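Long-range contacts in aromatic-amino-acid:2-oxoglutarate transaminase (Candida albicans, PDB 6HND), which probably transfers amino groups between aromatic amino acids, or 2-aminoadipate, and 2-oxo acids with the help of pyridoxal 5'-phosphate: residues V160-G165 with R371-L376; T164-G169 with L334-F339; L170-D175 with N364-V369. All blocks are in the same frame, centred on the assembly; numbering follows the deposited sequence.

In the fold
The three contacts gather about strand 158-163, at the edge of the seven-stranded mixed sheet of a fold-type I aminotransferase, and the helix 166-177 that follows it. Contact 1 sits where that strand ends, beside the linker between helices 356-369 and 375-388. Contact 2 lays the first turn of helix 166-177 on strand 333-338 of the same sheet, and contact 3 packs the following turns on helix 356-369. The centres of contacts 1 and 2 are about 10 Å apart, and that of contact 3 is about 12 Å from each. Along the chain contact 3 nests inside the loop closed by contact 1, while contacts 2 and 3 cross. Cofactor phosphate site and subunit interface thus share one helix.

Contact 1. Residues V160-G165 with R371-L376; sequences VFITTG and RGASGL. With PLP (pyridoxal-5'-phosphate), chain E.
Ala-373, in the linker that precedes helix 375-388, packs against the end of the edge strand 158-163 of the large mixed sheet in the aminotransferase fold. Its CB points at the strand and settles 3.7 Å from the carbonyl O of Thr-163 and 3.8 Å from CG2 of Ile-162. Thr-164, the first residue beyond the strand, adds to this contact and can be followed outward from its CB. There the side chain forks: the methyl goes to the linker and the hydroxyl to a polar partner. CG2, anti to the carbonyl carbon, comes alongside Ala-373, 3.6 Å from its CA and 3.9 Å from its CB, and also lies 4.3 Å from Gly-372 O. OG1, placed between the backbone N and the carbonyl carbon (chi1 57°), is hydrogen-bonded to ND2 of Asn-370, just ahead of the linker. No hydrogen bond joins the two segments themselves; methyl groups and backbone atoms make the contact. Ile-162 offers only its CG2 branch to Ala-373, whereas its side chain also packs on Leu-139 and Leu-140 of helix 137-151. Leu-349 touches both Ile-162 and Ala-373. At the end of the linker, Ser-374 occupies the N-cap position of helix 375-388, and its OG is hydrogen-bonded to Leu-347 O and Thr-377 OG1 of the second subunit, so the contact borders the dimer interface. At the other end, Gly-165 is the N-cap residue of helix 166-177 and belongs to the cofactor pocket: its CA approaches O2P of the pyridoxal phosphate to 3.6 Å.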
loop_
_atom_site.group_PDB
_atom_site.type_symbol
_atom_site.label_atom_id
_atom_site.label_comp_id
_atom_site.label_asym_id
_atom_site.label_seq_id
_atom_site.Cartn_x
_atom_site.Cartn_y
_atom_site.Cartn_z
ATOM N N VAL B 160 6.040 -10.354 13.626
ATOM C CA VAL B 160 5.203 -10.257 12.412
ATOM C C VAL B 160 5.071 -8.770 12.056
ATOM O O VAL B 160 5.328 -7.926 12.913
ATOM C CB VAL B 160 3.857 -10.990 12.606
ATOM C CG1 VAL B 160 4.069 -12.480 12.725
ATOM C CG2 VAL B 160 3.072 -10.520 13.808
ATOM N N PHE B 161 4.649 -8.498 10.825
ATOM C CA PHE B 161 4.434 -7.153 10.242
ATOM C C PHE B 161 3.313 -7.246 9.198
ATOM O O PHE B 161 3.447 -8.025 8.242
ATOM C CB PHE B 161 5.731 -6.678 9.600
ATOM C CG PHE B 161 5.743 -5.230 9.228
ATOM C CD1 PHE B 161 5.226 -4.810 8.017
ATOM C CD2 PHE B 161 6.310 -4.292 10.074
ATOM C CE1 PHE B 161 5.263 -3.471 7.668
ATOM C CE2 PHE B 161 6.364 -2.959 9.716
ATOM C CZ PHE B 161 5.838 -2.553 8.510
ATOM N N ILE B 162 2.246 -6.477 9.376
ATOM C CA ILE B 162 1.095 -6.481 8.437
ATOM C C ILE B 162 1.566 -5.856 7.115
ATOM O O ILE B 162 2.153 -4.751 7.149
ATOM C CB ILE B 162 -0.113 -5.747 9.037
ATOM C CG1 ILE B 162 -0.551 -6.353 10.368
ATOM C CG2 ILE B 162 -1.252 -5.698 8.025
ATOM C CD1 ILE B 162 -0.663 -7.876 10.354
ATOM N N THR B 163 1.300 -6.553 6.003
ATOM C CA THR B 163 1.599 -6.110 4.619
ATOM C C THR B 163 0.311 -5.914 3.829
ATOM O O THR B 163 -0.782 -6.188 4.363
ATOM C CB THR B 163 2.464 -7.137 3.897
ATOM O OG1 THR B 163 1.630 -8.290 3.736
ATOM C CG2 THR B 163 3.728 -7.471 4.666
ATOM N N THR B 164 0.444 -5.503 2.576
ATOM C CA THR B 164 -0.713 -5.352 1.663
ATOM C C THR B 164 -0.818 -6.577 0.743
ATOM O O THR B 164 -1.480 -6.467 -0.277
ATOM C CB THR B 164 -0.650 -3.991 0.965
ATOM O OG1 THR B 164 0.574 -3.791 0.246
ATOM C CG2 THR B 164 -0.810 -2.878 1.980
ATOM N N GLY B 165 -0.213 -7.704 1.120
ATOM C CA GLY B 165 -0.312 -8.978 0.382
ATOM C C GLY B 165 1.031 -9.643 0.189
ATOM O O GLY B 165 2.034 -9.157 0.717
ATOM N N ARG B 371 2.904 3.135 3.293
ATOM C CA ARG B 371 2.672 3.617 4.692
ATOM C C ARG B 371 1.392 3.005 5.289
ATOM O O ARG B 371 0.507 3.749 5.726
ATOM C CB ARG B 371 2.678 5.148 4.725
ATOM C CG ARG B 371 4.069 5.717 4.509
ATOM C CD ARG B 371 4.040 7.190 4.163
ATOM N NE ARG B 371 3.612 8.041 5.285
ATOM C CZ ARG B 371 4.381 8.395 6.309
ATOM N NH1 ARG B 371 5.623 7.953 6.388
ATOM N NH2 ARG B 371 3.898 9.161 7.265
ATOM N N GLY B 372 1.311 1.678 5.306
ATOM C CA GLY B 372 0.268 0.950 6.047
ATOM C C GLY B 372 -0.731 0.269 5.141
ATOM O O GLY B 372 -1.173 0.884 4.119
ATOM N N ALA B 373 -1.076 -0.960 5.511
ATOM C CA ALA B 373 -2.293 -1.645 5.041
ATOM C C ALA B 373 -3.514 -0.846 5.489
ATOM O O ALA B 373 -3.486 -0.300 6.594
ATOM C CB ALA B 373 -2.343 -3.055 5.562
ATOM N N SER B 374 -4.536 -0.775 4.640
ATOM C CA SER B 374 -5.839 -0.126 4.958
ATOM C C SER B 374 -6.332 -0.545 6.348
ATOM O O SER B 374 -6.586 -1.721 6.547
ATOM C CB SER B 374 -6.879 -0.442 3.933
ATOM O OG SER B 374 -8.019 0.356 4.151
ATOM N N GLY B 375 -6.467 0.401 7.266
ATOM C CA GLY B 375 -6.999 0.149 8.615
ATOM C C GLY B 375 -8.413 -0.385 8.553
ATOM O O GLY B 375 -8.751 -1.249 9.386
ATOM N N LEU B 376 -9.222 0.105 7.613
ATOM C CA LEU B 376 -10.645 -0.326 7.484
ATOM C C LEU B 376 -10.625 -1.817 7.164
ATOM O O LEU B 376 -11.471 -2.535 7.675
ATOM C CB LEU B 376 -11.365 0.486 6.391
ATOM C CG LEU B 376 -12.813 0.072 6.112
ATOM C CD1 LEU B 376 -13.632 -0.039 7.394
ATOM C CD2 LEU B 376 -13.495 1.014 5.129
HETATM N N1 PLP E . 3.374 -15.522 -4.760
HETATM C C2 PLP E . 2.785 -16.578 -5.306
HETATM C C2A PLP E . 3.598 -17.821 -5.427
HETATM C C3 PLP E . 1.424 -16.522 -5.718
HETATM O O3 PLP E . 0.846 -17.631 -6.271
HETATM C C4 PLP E . 0.696 -15.313 -5.560
HETATM C C4A PLP E . -0.747 -15.284 -5.898
HETATM C C5 PLP E . 1.357 -14.219 -4.962
HETATM C C6 PLP E . 2.675 -14.376 -4.608
HETATM C C5A PLP E . 0.734 -12.854 -4.824
HETATM O O4P PLP E . -0.248 -12.721 -3.762
HETATM P P PLP E . -0.897 -11.270 -3.447
HETATM O O1P PLP E . 0.199 -10.234 -3.664
HETATM O O2P PLP E . -1.369 -11.467 -2.008
HETATM O O3P PLP E . -2.026 -11.088 -4.410
#

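Contact 2. Residues T164-G169 with L334-F339; sequences TGASDG and LRVETF. With PLP (pyridoxal-5'-phosphate), chain E.
Val-336, Ala-166 and Thr-338 bury the most surface where the first turn of helix 166-177 rests on strand 333-338, forming part of the phosphate-binding cup of a fold-type I pyridoxal phosphate enzyme. Val-336 uses both methyls. CG1, anti to the backbone N (chi1 178°), comes within 3.4 Å of Ala-166 O, while CG2 lies against the bare backbone of Gly-169, 4.0 Å from its C. Ala-166 has its CB near that of Thr-338, and the same methyl packs against O4P and C5A of the cofactor. Its backbone N points almost straight at O2P of the phosphate, 2.9 Å away with an N-H...O angle of 176°. Thr-338 OG1, anti to its own backbone N, donates to the same O2P at a short 2.5 Å, so helix and strand grip one oxygen together. Ser-167 holds O1P with two groups, its backbone N (172°) and its OG. The phosphate therefore lies at the N-terminal end of the helix, where the helix dipole would be expected to stabilise its negative charge; Ser-340 and Arg-348 of the same chain, and Tyr-130 of the second subunit, also bond to the cofactor. Away from the phosphate, a water lies within hydrogen-bonding distance of both segments, 2.9 Å from Gly-165 O and 2.7 Å from Glu-337 O. On the other side of the strand, Arg-335 forms a side-on salt bridge with Glu-337, while Tyr-285 is also bonded to this carboxylate. NE and NH2 of Arg-335 both reach the one atom OE2 of Glu-337, at 2.8 and 3.1 Å respectively.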
loop_
_atom_site.group_PDB
_atom_site.type_symbol
_atom_site.label_atom_id
_atom_site.label_comp_id
_atom_site.label_asym_id
_atom_site.label_seq_id
_atom_site.Cartn_x
_atom_site.Cartn_y
_atom_site.Cartn_z
ATOM N N THR B 164 0.444 -5.503 2.576
ATOM C CA THR B 164 -0.713 -5.352 1.663
ATOM C C THR B 164 -0.818 -6.577 0.743
ATOM O O THR B 164 -1.480 -6.467 -0.277
ATOM C CB THR B 164 -0.650 -3.991 0.965
ATOM O OG1 THR B 164 0.574 -3.791 0.246
ATOM C CG2 THR B 164 -0.810 -2.878 1.980
ATOM N N GLY B 165 -0.213 -7.704 1.120
ATOM C CA GLY B 165 -0.312 -8.978 0.382
ATOM C C GLY B 165 1.031 -9.643 0.189
ATOM O O GLY B 165 2.034 -9.157 0.717
ATOM N N ALA B 166 1.066 -10.715 -0.583
ATOM C CA ALA B 166 2.285 -11.509 -0.805
ATOM C C ALA B 166 3.337 -10.687 -1.567
ATOM O O ALA B 166 4.505 -10.667 -1.131
ATOM C CB ALA B 166 1.933 -12.779 -1.522
ATOM N N SER B 167 2.938 -10.040 -2.657
ATOM C CA SER B 167 3.812 -9.221 -3.528
ATOM C C SER B 167 4.418 -8.057 -2.728
ATOM O O SER B 167 5.626 -7.775 -2.873
ATOM C CB SER B 167 3.042 -8.764 -4.741
ATOM O OG SER B 167 2.568 -9.888 -5.477
ATOM N N ASP B 168 3.630 -7.433 -1.858
ATOM C CA ASP B 168 4.141 -6.446 -0.884
ATOM C C ASP B 168 5.199 -7.073 0.065
ATOM O O ASP B 168 6.281 -6.428 0.288
ATOM C CB ASP B 168 2.991 -5.848 -0.072
ATOM C CG ASP B 168 3.496 -4.661 0.718
ATOM O OD1 ASP B 168 4.197 -3.838 0.097
ATOM O OD2 ASP B 168 3.223 -4.592 1.945
ATOM N N GLY B 169 4.904 -8.238 0.656
ATOM C CA GLY B 169 5.863 -8.999 1.490
ATOM C C GLY B 169 7.161 -9.324 0.748
ATOM O O GLY B 169 8.240 -9.132 1.318
ATOM N N LEU B 334 12.806 -15.413 6.135
ATOM C CA LEU B 334 11.662 -14.478 6.161
ATOM C C LEU B 334 10.486 -15.191 5.494
ATOM O O LEU B 334 10.601 -15.525 4.297
ATOM C CB LEU B 334 12.060 -13.203 5.405
ATOM C CG LEU B 334 11.051 -12.063 5.458
ATOM C CD1 LEU B 334 11.749 -10.744 5.188
ATOM C CD2 LEU B 334 9.920 -12.297 4.455
ATOM N N ARG B 335 9.401 -15.417 6.225
ATOM C CA ARG B 335 8.193 -16.087 5.653
ATOM C C ARG B 335 7.191 -15.029 5.167
ATOM O O ARG B 335 6.824 -14.126 5.965
ATOM C CB ARG B 335 7.513 -17.013 6.660
ATOM C CG ARG B 335 6.220 -17.603 6.123
ATOM C CD ARG B 335 5.503 -18.450 7.155
ATOM N NE ARG B 335 4.257 -19.055 6.691
ATOM C CZ ARG B 335 4.164 -20.143 5.941
ATOM N NH1 ARG B 335 5.251 -20.750 5.502
ATOM N NH2 ARG B 335 2.964 -20.598 5.607
ATOM N N VAL B 336 6.762 -15.137 3.913
ATOM C CA VAL B 336 5.690 -14.267 3.353
ATOM C C VAL B 336 4.335 -14.986 3.376
ATOM O O VAL B 336 4.209 -16.070 2.760
ATOM C CB VAL B 336 6.072 -13.832 1.928
ATOM C CG1 VAL B 336 4.983 -12.964 1.293
ATOM C CG2 VAL B 336 7.405 -13.115 1.966
ATOM N N GLU B 337 3.349 -14.375 4.017
ATOM C CA GLU B 337 1.941 -14.840 4.017
ATOM C C GLU B 337 1.047 -13.793 3.344
ATOM O O GLU B 337 1.486 -12.623 3.247
ATOM C CB GLU B 337 1.455 -15.075 5.446
ATOM C CG GLU B 337 2.074 -16.287 6.108
ATOM C CD GLU B 337 1.130 -17.422 6.477
ATOM O OE1 GLU B 337 -0.065 -17.416 6.077
ATOM O OE2 GLU B 337 1.602 -18.319 7.137
ATOM N N THR B 338 -0.151 -14.215 2.908
ATOM C CA THR B 338 -1.218 -13.337 2.356
ATOM C C THR B 338 -2.601 -13.868 2.779
ATOM O O THR B 338 -2.733 -15.097 3.044
ATOM C CB THR B 338 -1.076 -13.200 0.832
ATOM O OG1 THR B 338 -2.047 -12.312 0.264
ATOM C CG2 THR B 338 -1.194 -14.535 0.137
ATOM N N PHE B 339 -3.601 -12.986 2.771
ATOM C CA PHE B 339 -5.029 -13.346 2.941
ATOM C C PHE B 339 -5.666 -13.449 1.560
ATOM O O PHE B 339 -6.873 -13.668 1.510
ATOM C CB PHE B 339 -5.767 -12.352 3.840
ATOM C CG PHE B 339 -5.287 -12.336 5.270
ATOM C CD1 PHE B 339 -5.682 -13.318 6.155
ATOM C CD2 PHE B 339 -4.424 -11.350 5.720
ATOM C CE1 PHE B 339 -5.232 -13.306 7.469
ATOM C CE2 PHE B 339 -3.959 -11.355 7.023
ATOM C CZ PHE B 339 -4.368 -12.331 7.901
HETATM N N1 PLP E . 3.374 -15.522 -4.760
HETATM C C2 PLP E . 2.785 -16.578 -5.306
HETATM C C2A PLP E . 3.598 -17.821 -5.427
HETATM C C3 PLP E . 1.424 -16.522 -5.718
HETATM O O3 PLP E . 0.846 -17.631 -6.271
HETATM C C4 PLP E . 0.696 -15.313 -5.560
HETATM C C4A PLP E . -0.747 -15.284 -5.898
HETATM C C5 PLP E . 1.357 -14.219 -4.962
HETATM C C6 PLP E . 2.675 -14.376 -4.608
HETATM C C5A PLP E . 0.734 -12.854 -4.824
HETATM O O4P PLP E . -0.248 -12.721 -3.762
HETATM P P PLP E . -0.897 -11.270 -3.447
HETATM O O1P PLP E . 0.199 -10.234 -3.664
HETATM O O2P PLP E . -1.369 -11.467 -2.008
HETATM O O3P PLP E . -2.026 -11.088 -4.410
HETATM O O HOH W 1 3.041 -10.437 3.103
#

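Contact 3. Residues L170-D175 with N364-V369; sequences LNKAAD and NYSDVV
Tyr-365 OH accepts a hydrogen bond from Asn-171 ND2 at 3.0 Å, joining helix 166-177 to helix 356-369 in a helix-helix packing of the large aminotransferase domain, next to the dimer interface. The bond is bent (144°), with the hydroxyl tilted from the amide plane. The segment axes pass 10.9 Å apart at 120°, and the tyrosine spans the gap: with CG anti to the backbone N, its ring reaches the other helix. Asp-175 covers one face of that ring. Its carboxylate lies nearly parallel to the ring, 9° between the planes, with CG 3.5 Å above the centre, and its CB makes a CH-pi contact. Val-369 CG2 touches the opposite face toward the rim. Beside the ring, Lys-172 CE lies 3.2 Å from Ser-366 OG, and the bend at chi4 turns NZ, which forms a salt bridge with Asp-168; the serine hydroxyl bonds to Val-362 O. At the subunit interface, Val-369 of the second subunit packs on Asn-171 and Tyr-365. A carboxylate stacked on an electron-rich ring would be unfavourable by itself; the salt bridges of Asp-175 OD1 to Arg-11 and Arg-15 probably offset that cost.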
loop_
_atom_site.group_PDB
_atom_site.type_symbol
_atom_site.label_atom_id
_atom_site.label_comp_id
_atom_site.label_asym_id
_atom_site.label_seq_id
_atom_site.Cartn_x
_atom_site.Cartn_y
_atom_site.Cartn_z
ATOM N N LEU B 170 7.056 -9.783 -0.501
ATOM C CA LEU B 170 8.207 -10.148 -1.371
ATOM C C LEU B 170 9.072 -8.925 -1.712
ATOM O O LEU B 170 10.305 -9.058 -1.805
ATOM C CB LEU B 170 7.675 -10.789 -2.653
ATOM C CG LEU B 170 6.997 -12.148 -2.489
ATOM C CD1 LEU B 170 6.408 -12.585 -3.818
ATOM C CD2 LEU B 170 7.973 -13.178 -1.941
ATOM N N ASN B 171 8.464 -7.769 -1.926
ATOM C CA ASN B 171 9.215 -6.520 -2.194
ATOM C C ASN B 171 9.932 -6.084 -0.911
ATOM O O ASN B 171 11.092 -5.692 -0.979
ATOM C CB ASN B 171 8.312 -5.428 -2.750
ATOM C CG ASN B 171 9.129 -4.215 -3.115
ATOM O OD1 ASN B 171 10.042 -4.353 -3.948
ATOM N ND2 ASN B 171 8.827 -3.070 -2.491
ATOM N N LYS B 172 9.255 -6.189 0.220
ATOM C CA LYS B 172 9.837 -5.911 1.545
ATOM C C LYS B 172 11.061 -6.816 1.760
ATOM O O LYS B 172 12.083 -6.331 2.259
ATOM C CB LYS B 172 8.733 -6.085 2.585
ATOM C CG LYS B 172 7.723 -4.937 2.655
ATOM C CD LYS B 172 6.472 -5.290 3.482
ATOM C CE LYS B 172 5.820 -4.073 4.096
ATOM N NZ LYS B 172 5.311 -3.098 3.085
ATOM N N ALA B 173 10.972 -8.093 1.392
ATOM C CA ALA B 173 12.031 -9.087 1.622
ATOM C C ALA B 173 13.185 -8.832 0.661
ATOM O O ALA B 173 14.324 -8.924 1.095
ATOM C CB ALA B 173 11.491 -10.474 1.403
ATOM N N ALA B 174 12.908 -8.616 -0.621
ATOM C CA ALA B 174 13.953 -8.270 -1.609
ATOM C C ALA B 174 14.701 -7.030 -1.105
ATOM O O ALA B 174 15.936 -7.060 -1.053
ATOM C CB ALA B 174 13.347 -8.033 -2.963
ATOM N N ASP B 175 13.980 -6.015 -0.631
ATOM C CA ASP B 175 14.616 -4.761 -0.139
ATOM C C ASP B 175 15.513 -5.057 1.071
ATOM O O ASP B 175 16.642 -4.562 1.086
ATOM C CB ASP B 175 13.588 -3.704 0.232
ATOM C CG ASP B 175 14.236 -2.469 0.820
ATOM O OD1 ASP B 175 14.842 -1.703 0.024
ATOM O OD2 ASP B 175 14.177 -2.330 2.059
ATOM N N ASN B 364 11.075 0.596 8.449
ATOM C CA ASN B 364 11.646 1.878 7.970
ATOM C C ASN B 364 11.417 1.978 6.460
ATOM O O ASN B 364 11.193 3.126 5.996
ATOM C CB ASN B 364 13.101 2.080 8.404
ATOM C CG ASN B 364 13.295 2.192 9.914
ATOM O OD1 ASN B 364 12.418 2.664 10.634
ATOM N ND2 ASN B 364 14.439 1.733 10.407
ATOM N N TYR B 365 11.468 0.856 5.708
ATOM C CA TYR B 365 11.181 0.820 4.239
ATOM C C TYR B 365 9.711 1.178 3.985
ATOM O O TYR B 365 9.422 1.965 3.072
ATOM C CB TYR B 365 11.427 -0.565 3.633
ATOM C CG TYR B 365 11.262 -0.668 2.131
ATOM C CD1 TYR B 365 11.742 0.317 1.286
ATOM C CD2 TYR B 365 10.657 -1.766 1.550
ATOM C CE1 TYR B 365 11.658 0.203 -0.089
ATOM C CE2 TYR B 365 10.550 -1.894 0.176
ATOM C CZ TYR B 365 11.074 -0.916 -0.651
ATOM O OH TYR B 365 10.973 -1.018 -2.006
ATOM N N SER B 366 8.795 0.590 4.757
ATOM C CA SER B 366 7.338 0.794 4.592
ATOM C C SER B 366 7.030 2.282 4.763
ATOM O O SER B 366 6.170 2.818 4.017
ATOM C CB SER B 366 6.594 -0.046 5.560
ATOM O OG SER B 366 6.967 -1.394 5.387
ATOM N N ASP B 367 7.724 2.921 5.706
ATOM C CA ASP B 367 7.561 4.356 6.014
ATOM C C ASP B 367 7.856 5.189 4.755
ATOM O O ASP B 367 7.363 6.306 4.670
ATOM C CB ASP B 367 8.459 4.756 7.179
ATOM C CG ASP B 367 7.896 4.500 8.574
ATOM O OD1 ASP B 367 6.652 4.305 8.720
ATOM O OD2 ASP B 367 8.729 4.499 9.513
ATOM N N VAL B 368 8.641 4.677 3.806
ATOM C CA VAL B 368 8.936 5.404 2.544
ATOM C C VAL B 368 7.878 5.097 1.477
ATOM O O VAL B 368 7.242 6.066 0.974
ATOM C CB VAL B 368 10.352 5.081 2.055
ATOM C CG1 VAL B 368 10.679 5.861 0.792
ATOM C CG2 VAL B 368 11.386 5.337 3.144
ATOM N N VAL B 369 7.674 3.821 1.142
ATOM C CA VAL B 369 7.034 3.401 -0.134
ATOM C C VAL B 369 5.632 2.809 0.066
ATOM O O VAL B 369 4.922 2.701 -0.957
ATOM C CB VAL B 369 7.919 2.403 -0.905
ATOM C CG1 VAL B 369 9.354 2.893 -1.062
ATOM C CG2 VAL B 369 7.879 1.007 -0.303
#